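Local coordinates for protein Phosphoglucosamine/phosphogalactosamine mutase (Sulfolobus tokodaii, PDB 2F7L) that interconverts the 6-phosphates and 1-phosphates of glucosamine and galactosamine, a magnesium-dependent step on the way to UDP-N-acetylglucosamine and UDP-N-acetylgalactosamine, at residues 166-171 and 193-198; 174-179 and 200-205; 178-183 and 211-216; 249-254 and 359-364. One frame throughout, in Å; residues are numbered along the deposited sequence.

Contact 1 of 4, residues 166-171 and 193-198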
loop_
_atom_site.group_PDB
_atom_site.type_symbol
_atom_site.label_atom_id
_atom_site.label_comp_id
_atom_site.label_asym_id
_atom_site.label_seq_id
_atom_site.Cartn_x
_atom_site.Cartn_y
_atom_site.Cartn_z
ATOM N N GLU A 166 16.140 11.967 -18.823
ATOM C CA GLU A 166 17.035 13.095 -19.029
ATOM C C GLU A 166 16.495 14.386 -18.405
ATOM O O GLU A 166 17.213 15.069 -17.667
ATOM C CB GLU A 166 17.319 13.268 -20.524
ATOM C CG GLU A 166 18.182 12.148 -21.104
ATOM C CD GLU A 166 19.421 11.837 -20.238
ATOM O OE1 GLU A 166 20.053 12.788 -19.714
ATOM O OE2 GLU A 166 19.778 10.640 -20.091
ATOM N N LYS A 167 15.234 14.712 -18.685
ATOM C CA LYS A 167 14.627 15.919 -18.133
ATOM C C LYS A 167 14.879 16.016 -16.626
ATOM O O LYS A 167 15.346 17.045 -16.127
ATOM C CB LYS A 167 13.121 15.929 -18.432
ATOM C CG LYS A 167 12.283 16.980 -17.693
ATOM C CD LYS A 167 12.657 18.415 -18.021
ATOM C CE LYS A 167 11.748 19.416 -17.279
ATOM N NZ LYS A 167 12.367 20.778 -17.028
ATOM N N ILE A 168 14.596 14.933 -15.907
ATOM C CA ILE A 168 14.773 14.896 -14.461
ATOM C C ILE A 168 16.245 14.902 -14.088
ATOM O O ILE A 168 16.647 15.538 -13.114
ATOM C CB ILE A 168 14.126 13.627 -13.864
ATOM C CG1 ILE A 168 12.638 13.604 -14.202
ATOM C CG2 ILE A 168 14.331 13.583 -12.358
ATOM C CD1 ILE A 168 11.977 12.257 -13.956
ATOM N N LYS A 169 17.046 14.184 -14.862
ATOM C CA LYS A 169 18.467 14.094 -14.577
ATOM C C LYS A 169 19.064 15.490 -14.600
ATOM O O LYS A 169 19.987 15.803 -13.845
ATOM C CB LYS A 169 19.166 13.197 -15.609
ATOM C CG LYS A 169 20.448 12.570 -15.083
ATOM C CD LYS A 169 21.241 11.845 -16.157
ATOM C CE LYS A 169 20.424 10.766 -16.830
ATOM N NZ LYS A 169 21.145 10.173 -17.999
ATOM N N LYS A 170 18.504 16.328 -15.461
ATOM C CA LYS A 170 18.959 17.702 -15.632
ATOM C C LYS A 170 18.785 18.546 -14.376
ATOM O O LYS A 170 19.654 19.344 -14.037
ATOM C CB LYS A 170 18.209 18.340 -16.813
ATOM C CG LYS A 170 18.409 19.839 -17.015
ATOM C CD LYS A 170 17.682 20.305 -18.295
ATOM C CE LYS A 170 17.725 21.837 -18.495
ATOM N NZ LYS A 170 19.119 22.405 -18.551
ATOM N N LYS A 171 17.658 18.364 -13.691
ATOM C CA LYS A 171 17.354 19.121 -12.484
ATOM C C LYS A 171 18.287 18.784 -11.328
ATOM O O LYS A 171 18.313 19.481 -10.317
ATOM C CB LYS A 171 15.914 18.846 -12.064
ATOM C CG LYS A 171 14.878 19.276 -13.080
ATOM C CD LYS A 171 14.664 20.781 -13.085
ATOM C CE LYS A 171 13.694 21.187 -14.178
ATOM N NZ LYS A 171 13.291 22.615 -14.053
ATOM N N ARG A 193 19.363 7.252 -8.476
ATOM C CA ARG A 193 20.644 7.297 -9.168
ATOM C C ARG A 193 20.479 7.422 -10.683
ATOM O O ARG A 193 21.273 8.092 -11.354
ATOM C CB ARG A 193 21.445 6.046 -8.857
ATOM C CG ARG A 193 22.927 6.270 -8.856
ATOM C CD ARG A 193 23.622 5.048 -8.340
ATOM N NE ARG A 193 23.215 3.885 -9.119
ATOM C CZ ARG A 193 23.794 2.688 -9.058
ATOM N NH1 ARG A 193 24.825 2.470 -8.250
ATOM N NH2 ARG A 193 23.338 1.702 -9.811
ATOM N N ALA A 194 19.453 6.779 -11.227
ATOM C CA ALA A 194 19.235 6.858 -12.665
ATOM C C ALA A 194 18.749 8.240 -13.037
ATOM O O ALA A 194 19.078 8.738 -14.105
ATOM C CB ALA A 194 18.232 5.809 -13.128
ATOM N N LEU A 195 17.963 8.860 -12.162
ATOM C CA LEU A 195 17.457 10.206 -12.434
ATOM C C LEU A 195 18.486 11.237 -11.948
ATOM O O LEU A 195 18.176 12.399 -11.720
ATOM C CB LEU A 195 16.097 10.387 -11.750
ATOM C CG LEU A 195 15.213 9.165 -12.055
ATOM C CD1 LEU A 195 13.813 9.341 -11.501
ATOM C CD2 LEU A 195 15.157 8.950 -13.554
ATOM N N GLY A 196 19.724 10.789 -11.806
ATOM C CA GLY A 196 20.785 11.659 -11.358
ATOM C C GLY A 196 20.534 12.607 -10.186
ATOM O O GLY A 196 20.624 13.826 -10.354
ATOM N N CYS A 197 20.248 12.086 -8.997
ATOM C CA CYS A 197 20.022 12.961 -7.851
ATOM C C CYS A 197 21.193 12.835 -6.886
ATOM O O CYS A 197 21.996 11.915 -7.000
ATOM C CB CYS A 197 18.760 12.547 -7.072
ATOM S SG CYS A 197 17.308 12.047 -8.027
ATOM N N LYS A 198 21.297 13.770 -5.946
ATOM C CA LYS A 198 22.314 13.659 -4.911
ATOM C C LYS A 198 21.438 12.870 -3.935
ATOM O O LYS A 198 20.333 13.313 -3.596
ATOM C CB LYS A 198 22.675 15.024 -4.335
ATOM C CG LYS A 198 24.000 15.056 -3.613
ATOM C CD LYS A 198 24.219 16.421 -2.987
ATOM C CE LYS A 198 25.671 16.601 -2.564
ATOM N NZ LYS A 198 26.124 15.466 -1.740
#
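Leu195, Lys169 and Ile168 bury most of this small interface, and no hydrogen bond crosses it. Leu195 is the first residue to leave helical geometry after helix 188-194. Its carbonyl turns to helix 165-171, where Leu195 O takes a CA-H...O contact from Lys169 CA at 3.3 Å. The apolar half is a side-by-side pair whose side chains point the same way. Ile168 turns its CG2 branch, anti to the backbone N, onto Leu195, with CG2 3.7 Å from Leu195 CB. Ile168 also packs on Leu350 and Glu351 of helix 342-356. Leu195 reaches Leu160 of helix 151-160. Lys169 works by its stem. Its CG lies 3.8 Å from Gly196 N, and its CE is 3.7 Å from Ala194 O. The chain bends at chi3 (-57°), carrying NZ back to its own helix, where it forms a salt bridge with Glu166 OE2. Gly196 has a positive phi, and a side chain there would run into the Lys169 stem. The turn that follows helix 188-194 thus packs on helix 165-171; each helix comes just before a strand of the same sheet. This packing beside the sheet is consistent with the alpha/beta/alpha fold of domain II in the phosphohexose mutases.

Contact 2 of 4, residues 174-179 and 200-205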
loop_
_atom_site.group_PDB
_atom_site.type_symbol
_atom_site.label_atom_id
_atom_site.label_comp_id
_atom_site.label_asym_id
_atom_site.label_seq_id
_atom_site.Cartn_x
_atom_site.Cartn_y
_atom_site.Cartn_z
ATOM N N LYS A 174 18.178 17.016 -5.111
ATOM C CA LYS A 174 18.833 16.625 -3.870
ATOM C C LYS A 174 17.734 15.942 -3.030
ATOM O O LYS A 174 16.917 16.622 -2.409
ATOM C CB LYS A 174 19.365 17.873 -3.162
ATOM C CG LYS A 174 20.507 17.596 -2.196
ATOM C CD LYS A 174 20.762 18.766 -1.233
ATOM C CE LYS A 174 21.761 18.363 -0.121
ATOM N NZ LYS A 174 21.905 19.324 1.031
ATOM N N VAL A 175 17.707 14.609 -3.004
ATOM C CA VAL A 175 16.657 13.887 -2.274
ATOM C C VAL A 175 17.081 13.088 -1.055
ATOM O O VAL A 175 18.243 12.706 -0.922
ATOM C CB VAL A 175 15.888 12.882 -3.213
ATOM C CG1 VAL A 175 15.198 13.628 -4.343
ATOM C CG2 VAL A 175 16.834 11.841 -3.776
ATOM N N LEU A 176 16.128 12.837 -0.159
ATOM C CA LEU A 176 16.389 12.005 1.028
ATOM C C LEU A 176 15.428 10.814 0.964
ATOM O O LEU A 176 14.247 10.971 0.656
ATOM C CB LEU A 176 16.195 12.777 2.339
ATOM C CG LEU A 176 16.204 11.859 3.565
ATOM C CD1 LEU A 176 16.642 12.563 4.832
ATOM C CD2 LEU A 176 14.793 11.331 3.735
ATOM N N ILE A 177 15.953 9.624 1.240
ATOM C CA ILE A 177 15.170 8.399 1.203
ATOM C C ILE A 177 15.204 7.647 2.539
ATOM O O ILE A 177 16.271 7.330 3.068
ATOM C CB ILE A 177 15.681 7.493 0.082
ATOM C CG1 ILE A 177 15.483 8.184 -1.274
ATOM C CG2 ILE A 177 14.962 6.178 0.115
ATOM C CD1 ILE A 177 16.025 7.412 -2.477
ATOM N N ASP A 178 14.011 7.395 3.083
ATOM C CA ASP A 178 13.841 6.689 4.352
ATOM C C ASP A 178 13.148 5.359 4.083
ATOM O O ASP A 178 11.918 5.258 4.142
ATOM C CB ASP A 178 12.999 7.540 5.307
ATOM C CG ASP A 178 12.919 6.954 6.725
ATOM O OD1 ASP A 178 13.522 5.893 6.990
ATOM O OD2 ASP A 178 12.245 7.573 7.581
ATOM N N PRO A 179 13.937 4.317 3.763
ATOM C CA PRO A 179 13.404 2.985 3.476
ATOM C C PRO A 179 13.036 2.201 4.724
ATOM O O PRO A 179 12.673 1.020 4.640
ATOM C CB PRO A 179 14.531 2.342 2.688
ATOM C CG PRO A 179 15.721 2.932 3.315
ATOM C CD PRO A 179 15.370 4.371 3.431
ATOM N N TYR A 200 20.649 10.996 -0.275
ATOM C CA TYR A 200 20.929 10.864 1.151
ATOM C C TYR A 200 19.878 9.893 1.675
ATOM O O TYR A 200 18.672 10.102 1.453
ATOM C CB TYR A 200 20.735 12.186 1.892
ATOM C CG TYR A 200 21.609 13.324 1.444
ATOM C CD1 TYR A 200 21.283 14.065 0.312
ATOM C CD2 TYR A 200 22.762 13.669 2.158
ATOM C CE1 TYR A 200 22.075 15.117 -0.102
ATOM C CE2 TYR A 200 23.564 14.718 1.756
ATOM C CZ TYR A 200 23.213 15.438 0.623
ATOM O OH TYR A 200 23.996 16.477 0.204
ATOM N N THR A 201 20.297 8.831 2.350
ATOM C CA THR A 201 19.302 7.930 2.879
ATOM C C THR A 201 19.487 7.829 4.373
ATOM O O THR A 201 20.617 7.791 4.900
ATOM C CB THR A 201 19.363 6.493 2.269
ATOM O OG1 THR A 201 20.392 5.743 2.920
ATOM C CG2 THR A 201 19.631 6.534 0.780
ATOM N N ILE A 202 18.350 7.822 5.053
ATOM C CA ILE A 202 18.320 7.700 6.490
ATOM C C ILE A 202 17.749 6.299 6.632
ATOM O O ILE A 202 16.805 5.915 5.930
ATOM C CB ILE A 202 17.421 8.822 7.141
ATOM C CG1 ILE A 202 17.422 8.700 8.648
ATOM C CG2 ILE A 202 15.989 8.705 6.701
ATOM C CD1 ILE A 202 18.768 8.535 9.231
ATOM N N ASN A 203 18.391 5.506 7.479
ATOM C CA ASN A 203 17.966 4.133 7.714
ATOM C C ASN A 203 18.012 3.270 6.455
ATOM O O ASN A 203 17.136 2.443 6.222
ATOM C CB ASN A 203 16.570 4.174 8.321
ATOM C CG ASN A 203 16.535 5.049 9.543
ATOM O OD1 ASN A 203 17.404 4.922 10.422
ATOM N ND2 ASN A 203 15.559 5.952 9.610
ATOM N N GLY A 204 19.062 3.468 5.658
ATOM C CA GLY A 204 19.220 2.731 4.418
ATOM C C GLY A 204 19.820 1.353 4.611
ATOM O O GLY A 204 19.858 0.556 3.680
ATOM N N ASN A 205 20.322 1.074 5.805
ATOM C CA ASN A 205 20.875 -0.248 6.074
ATOM C C ASN A 205 19.726 -1.188 6.461
ATOM O O ASN A 205 18.730 -0.757 7.050
ATOM C CB ASN A 205 21.913 -0.184 7.201
ATOM C CG ASN A 205 21.335 0.321 8.503
ATOM O OD1 ASN A 205 21.384 -0.364 9.510
ATOM N ND2 ASN A 205 20.791 1.527 8.488
#
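Leu176 pairs with Tyr200 and Ile177 with Thr201 in parallel register. These are the two strands of a beta-alpha-beta unit, linked through helix 188-194, and strand 198-201 is an outer strand of the domain II sheet. Three backbone hydrogen bonds make the ladder: Tyr200 N to Val175 O (3.0 Å), Ile177 N to Tyr200 O (2.8 Å) and Ile202 N to Ile177 O (2.9 Å). CA-H...O contacts back them up, such as Asp178 CA to Ile202 O at 3.4 Å.

Apolar contacts flank the ladder. Leu176 CD2 meets Ile202 CG2 at 4.1 Å, the side chains crossing at a slant. The Pro179 ring closes the end of the pairing, with CG 3.7 Å from Gly204 CA. Tyr200 buries the most surface. Lys174 CG is anti to the backbone N (chi1 -157°), and the extended chain beyond it passes the ring obliquely, with Lys174 CG 3.6 Å from Tyr200 CE1. Both polar ends bond to other residues, Lys174 NZ to Leu232 O and Tyr200 OH to Lys198 NZ. Without the ring, as with an alanine here, the Lys174 chain would probably lose its cover and Lys198 its hydroxyl partner.

The polar side-chain link is weaker. Asp178, whose main partner is Arg213, lies alongside Asn203 with carboxylate and amide planes 46° apart. A weak but nearly straight hydrogen bond joins them, Asn203 ND2 to Asp178 OD1 at 3.3 Å.

Contact 3 of 4, residues 178-183 and 211-216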
loop_
_atom_site.group_PDB
_atom_site.type_symbol
_atom_site.label_atom_id
_atom_site.label_comp_id
_atom_site.label_asym_id
_atom_site.label_seq_id
_atom_site.Cartn_x
_atom_site.Cartn_y
_atom_site.Cartn_z
ATOM N N ASP A 178 14.011 7.395 3.083
ATOM C CA ASP A 178 13.841 6.689 4.352
ATOM C C ASP A 178 13.148 5.359 4.083
ATOM O O ASP A 178 11.918 5.258 4.142
ATOM C CB ASP A 178 12.999 7.540 5.307
ATOM C CG ASP A 178 12.919 6.954 6.725
ATOM O OD1 ASP A 178 13.522 5.893 6.990
ATOM O OD2 ASP A 178 12.245 7.573 7.581
ATOM N N PRO A 179 13.937 4.317 3.763
ATOM C CA PRO A 179 13.404 2.985 3.476
ATOM C C PRO A 179 13.036 2.201 4.724
ATOM O O PRO A 179 12.673 1.020 4.640
ATOM C CB PRO A 179 14.531 2.342 2.688
ATOM C CG PRO A 179 15.721 2.932 3.315
ATOM C CD PRO A 179 15.370 4.371 3.431
ATOM N N ALA A 180 13.138 2.852 5.878
ATOM C CA ALA A 180 12.787 2.231 7.156
ATOM C C ALA A 180 13.570 0.973 7.494
ATOM O O ALA A 180 13.021 -0.002 7.991
ATOM C CB ALA A 180 11.280 1.937 7.201
ATOM N N ASN A 181 14.865 1.006 7.240
ATOM C CA ASN A 181 15.728 -0.132 7.538
ATOM C C ASN A 181 15.345 -1.394 6.780
ATOM O O ASN A 181 15.779 -2.497 7.126
ATOM C CB ASN A 181 15.708 -0.383 9.031
ATOM C CG ASN A 181 16.393 0.706 9.783
ATOM O OD1 ASN A 181 15.843 1.298 10.720
ATOM N ND2 ASN A 181 17.614 0.989 9.379
ATOM N N SER A 182 14.553 -1.220 5.730
ATOM C CA SER A 182 14.124 -2.346 4.957
ATOM C C SER A 182 14.356 -2.354 3.440
ATOM O O SER A 182 14.907 -1.440 2.816
ATOM C CB SER A 182 12.654 -2.596 5.244
ATOM O OG SER A 182 12.208 -3.744 4.552
ATOM N N VAL A 183 13.891 -3.444 2.865
ATOM C CA VAL A 183 13.989 -3.767 1.459
ATOM C C VAL A 183 13.844 -2.607 0.450
ATOM O O VAL A 183 14.321 -2.688 -0.680
ATOM C CB VAL A 183 12.989 -4.950 1.218
ATOM C CG1 VAL A 183 11.870 -4.558 0.274
ATOM C CG2 VAL A 183 13.757 -6.188 0.779
ATOM N N SER A 211 15.064 -0.436 14.666
ATOM C CA SER A 211 15.455 0.405 15.775
ATOM C C SER A 211 15.096 1.883 15.632
ATOM O O SER A 211 14.562 2.479 16.555
ATOM C CB SER A 211 16.960 0.279 15.958
ATOM O OG SER A 211 17.442 1.372 16.692
ATOM N N ALA A 212 15.390 2.483 14.480
ATOM C CA ALA A 212 15.132 3.913 14.298
ATOM C C ALA A 212 13.669 4.397 14.287
ATOM O O ALA A 212 13.371 5.514 14.741
ATOM C CB ALA A 212 15.849 4.401 13.059
ATOM N N ARG A 213 12.755 3.601 13.749
ATOM C CA ARG A 213 11.352 4.010 13.736
ATOM C C ARG A 213 10.466 2.849 13.323
ATOM O O ARG A 213 10.939 1.853 12.771
ATOM C CB ARG A 213 11.111 5.197 12.793
ATOM C CG ARG A 213 11.068 4.878 11.312
ATOM C CD ARG A 213 10.474 6.001 10.503
ATOM N NE ARG A 213 10.665 5.787 9.066
ATOM C CZ ARG A 213 9.868 5.077 8.261
ATOM N NH1 ARG A 213 8.789 4.472 8.724
ATOM N NH2 ARG A 213 10.133 5.003 6.967
ATOM N N GLN A 214 9.180 2.956 13.606
ATOM C CA GLN A 214 8.300 1.891 13.215
ATOM C C GLN A 214 8.322 1.882 11.690
ATOM O O GLN A 214 8.442 2.927 11.045
ATOM C CB GLN A 214 6.886 2.143 13.726
ATOM C CG GLN A 214 6.118 3.185 12.956
ATOM C CD GLN A 214 4.710 3.318 13.480
ATOM O OE1 GLN A 214 3.870 4.040 12.912
ATOM N NE2 GLN A 214 4.434 2.618 14.580
ATOM N N PRO A 215 8.225 0.694 11.096
ATOM C CA PRO A 215 8.241 0.578 9.635
ATOM C C PRO A 215 7.127 1.302 8.887
ATOM O O PRO A 215 7.256 1.590 7.709
ATOM C CB PRO A 215 8.206 -0.937 9.406
ATOM C CG PRO A 215 7.598 -1.477 10.690
ATOM C CD PRO A 215 8.221 -0.627 11.740
ATOM N N GLU A 216 6.024 1.592 9.554
ATOM C CA GLU A 216 4.940 2.258 8.867
ATOM C C GLU A 216 5.094 3.762 8.961
ATOM O O GLU A 216 5.051 4.324 10.046
ATOM C CB GLU A 216 3.617 1.814 9.457
ATOM C CG GLU A 216 2.437 2.622 8.976
ATOM C CD GLU A 216 1.209 2.385 9.823
ATOM O OE1 GLU A 216 1.384 2.138 11.043
ATOM O OE2 GLU A 216 0.079 2.465 9.282
#
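Arg213 and Asp178 approach from opposite directions and form the closely packed side of this contact. The Arg213 chain, extended from CG to NE, carries its guanidinium to the end of strand 174-178 and the turn after it. Arg213 NE makes a salt bridge with Asp178 OD2 at 2.8 Å, although the place of OD2 is less sure. The two flat groups stand almost perpendicular, 87° apart. At the guanidinium edge, near its plane, Arg213 NH2 adds a weak hydrogen bond to Asp178 O at 3.4 Å. The methyl of Ala180 sits over one face, offset toward its rim, with Ala180 CB 3.3 Å from Arg213 NH2. Ala180 is presented by a type I' turn from Pro179 to Ser182. An Asx turn overlaps its start, with Ala180 N giving a hydrogen bond to Asp178 OD1 from above the carboxylate plane.

The other side is looser. Ser211 and Ala212 are exposed, and the nearest approach there is Asn181 OD1 to Ala212 CB at 3.9 Å. The amide nitrogen of Asn181 bonds to Asn205 O.

Arg213 NH2 also bonds to His240 O, and NH1 reaches Gln214 O and Pro215 O weakly. The guanidinium thus bonds the Asp178 carboxylate and backbone oxygens of both segments and of His240. Such pairing would probably keep both groups charged. It is consistent with holding these loops in place near Asp241, a magnesium ligand by similarity, whose side chain is about 6 Å from that of Pro215.

Contact 4 of 4, residues 249-254 and 359-364; sequences FIDSEG and SSAELF
Ser360 OG and Asp251 CG both lie between the backbone N and the carbonyl carbon, with chi1 of 68° and 66°. This turns Ser360 OG toward the backbone after Asp251, and it swings the Asp251 carboxylate beside the first turn of helix 360-365. Strand 249-251 and helix 360-364 run at 108° to each other. Ser360 OG accepts from Ser252 N, though the modelled distance is too short to be taken literally. It also accepts from Ser252 OG at 2.7 Å. Its own bond goes to Asp235 O. With an alanine here in place of Ser252, Ser360 OG is likely to lose a donor and the turn to be more weakly tied to the helix start.

Ser359 is the N-cap, its OG taking Glu362 N at 3.3 Å. Further along, Phe364 leans obliquely on the strand, with CD1 4.0 Å from Asp251 CB and CZ 4.3 Å from Phe249 CB. Met349 of helix 342-356 and Ser262 of helix 259-272 pack on both phenylalanines.

Asp251 OD2 lies 3.4 Å from Ala361 CA, but its main partner is Arg255, in a salt bridge. Asp251 OD1 accepts weakly from Glu253 N at 2.9 Å, inside the type I turn from Asp251 to Gly254. The N-terminal end of the helix and Arg255 would both be expected to favour a charged carboxylate where domain II meets domain III.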
loop_
_atom_site.group_PDB
_atom_site.type_symbol
_atom_site.label_atom_id
_atom_site.label_comp_id
_atom_site.label_asym_id
_atom_site.label_seq_id
_atom_site.Cartn_x
_atom_site.Cartn_y
_atom_site.Cartn_z
ATOM N N PHE A 249 5.550 11.363 1.055
ATOM C CA PHE A 249 6.574 12.386 0.850
ATOM C C PHE A 249 6.708 13.477 1.891
ATOM O O PHE A 249 5.803 13.726 2.694
ATOM C CB PHE A 249 6.378 13.052 -0.519
ATOM C CG PHE A 249 6.424 12.088 -1.679
ATOM C CD1 PHE A 249 5.306 11.333 -2.018
ATOM C CD2 PHE A 249 7.594 11.933 -2.430
ATOM C CE1 PHE A 249 5.339 10.439 -3.093
ATOM C CE2 PHE A 249 7.642 11.034 -3.512
ATOM C CZ PHE A 249 6.510 10.285 -3.845
ATOM N N ILE A 250 7.862 14.130 1.851
ATOM C CA ILE A 250 8.186 15.224 2.761
ATOM C C ILE A 250 8.793 16.305 1.878
ATOM O O ILE A 250 9.857 16.091 1.308
ATOM C CB ILE A 250 9.215 14.768 3.811
ATOM C CG1 ILE A 250 8.700 13.508 4.514
ATOM C CG2 ILE A 250 9.445 15.864 4.831
ATOM C CD1 ILE A 250 9.686 12.917 5.505
ATOM N N ASP A 251 8.118 17.447 1.749
ATOM C CA ASP A 251 8.609 18.529 0.889
ATOM C C ASP A 251 9.765 19.358 1.449
ATOM O O ASP A 251 10.209 19.167 2.588
ATOM C CB ASP A 251 7.476 19.471 0.520
ATOM C CG ASP A 251 6.929 20.218 1.721
ATOM O OD1 ASP A 251 7.686 20.393 2.713
ATOM O OD2 ASP A 251 5.743 20.639 1.664
ATOM N N SER A 252 10.241 20.286 0.622
ATOM C CA SER A 252 11.360 21.172 0.956
ATOM C C SER A 252 11.252 21.873 2.310
ATOM O O SER A 252 12.265 22.189 2.923
ATOM C CB SER A 252 11.519 22.204 -0.151
ATOM O OG SER A 252 10.298 22.343 -0.869
ATOM N N GLU A 253 10.026 22.108 2.772
ATOM C CA GLU A 253 9.799 22.760 4.062
ATOM C C GLU A 253 10.067 21.817 5.216
ATOM O O GLU A 253 10.183 22.243 6.362
ATOM C CB GLU A 253 8.359 23.267 4.169
ATOM C CG GLU A 253 7.955 24.251 3.089
ATOM C CD GLU A 253 8.848 25.489 3.036
ATOM O OE1 GLU A 253 9.987 25.444 3.568
ATOM O OE2 GLU A 253 8.403 26.508 2.441
ATOM N N GLY A 254 10.157 20.529 4.918
ATOM C CA GLY A 254 10.419 19.559 5.968
ATOM C C GLY A 254 9.137 19.119 6.638
ATOM O O GLY A 254 9.136 18.712 7.796
ATOM N N SER A 359 9.186 24.174 -6.388
ATOM C CA SER A 359 9.674 23.353 -5.284
ATOM C C SER A 359 8.562 22.478 -4.717
ATOM O O SER A 359 7.371 22.788 -4.851
ATOM C CB SER A 359 10.250 24.220 -4.164
ATOM O OG SER A 359 9.219 24.781 -3.375
ATOM N N SER A 360 8.968 21.381 -4.082
ATOM C CA SER A 360 8.037 20.439 -3.487
ATOM C C SER A 360 7.089 21.163 -2.533
ATOM O O SER A 360 5.880 20.924 -2.548
ATOM C CB SER A 360 8.804 19.360 -2.729
ATOM O OG SER A 360 9.437 19.911 -1.584
ATOM N N ALA A 361 7.642 22.038 -1.700
ATOM C CA ALA A 361 6.825 22.788 -0.748
ATOM C C ALA A 361 5.727 23.568 -1.463
ATOM O O ALA A 361 4.563 23.527 -1.073
ATOM C CB ALA A 361 7.696 23.738 0.055
ATOM N N GLU A 362 6.097 24.274 -2.525
ATOM C CA GLU A 362 5.120 25.050 -3.256
ATOM C C GLU A 362 4.118 24.135 -3.933
ATOM O O GLU A 362 2.912 24.338 -3.816
ATOM C CB GLU A 362 5.785 25.935 -4.309
ATOM C CG GLU A 362 4.761 26.843 -4.988
ATOM C CD GLU A 362 5.286 27.567 -6.216
ATOM O OE1 GLU A 362 6.403 28.140 -6.137
ATOM O OE2 GLU A 362 4.563 27.571 -7.253
ATOM N N LEU A 363 4.633 23.131 -4.641
ATOM C CA LEU A 363 3.813 22.150 -5.360
ATOM C C LEU A 363 2.651 21.663 -4.507
ATOM O O LEU A 363 1.501 21.674 -4.929
ATOM C CB LEU A 363 4.679 20.951 -5.747
ATOM C CG LEU A 363 4.307 20.069 -6.940
ATOM C CD1 LEU A 363 4.240 18.633 -6.483
ATOM C CD2 LEU A 363 2.993 20.503 -7.548
ATOM N N PHE A 364 2.971 21.228 -3.298
ATOM C CA PHE A 364 1.968 20.730 -2.376
ATOM C C PHE A 364 0.979 21.793 -1.962
ATOM O O PHE A 364 -0.219 21.512 -1.799
ATOM C CB PHE A 364 2.639 20.128 -1.141
ATOM C CG PHE A 364 2.990 18.685 -1.310
ATOM C CD1 PHE A 364 4.302 18.296 -1.571
ATOM C CD2 PHE A 364 1.984 17.712 -1.282
ATOM C CE1 PHE A 364 4.600 16.965 -1.807
ATOM C CE2 PHE A 364 2.274 16.383 -1.514
ATOM C CZ PHE A 364 3.581 16.007 -1.779
#

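From the N terminus, contacts 1, 2 and 3 open in turn at residues 166, 174 and 178, and they close in the same order. Contact 1 therefore crosses contacts 2 and 3. Contacts 2 and 3 overlap at Asp178 and Pro179, and contact 3 closes the longer loop. Contact 1 ties the helix before strand 174-178 to the exit of helix 188-194. Contact 2 zips the strands, and contact 3 joins the loops that follow them. Lys198 O to Val175 N links contacts 1 and 2; Asn203 O to Asn181 N links 2 and 3. Contact 4 follows in series and closes the longest loop, of 104 residues. It fastens the opposite outer strand of this sheet to a helix of domain III.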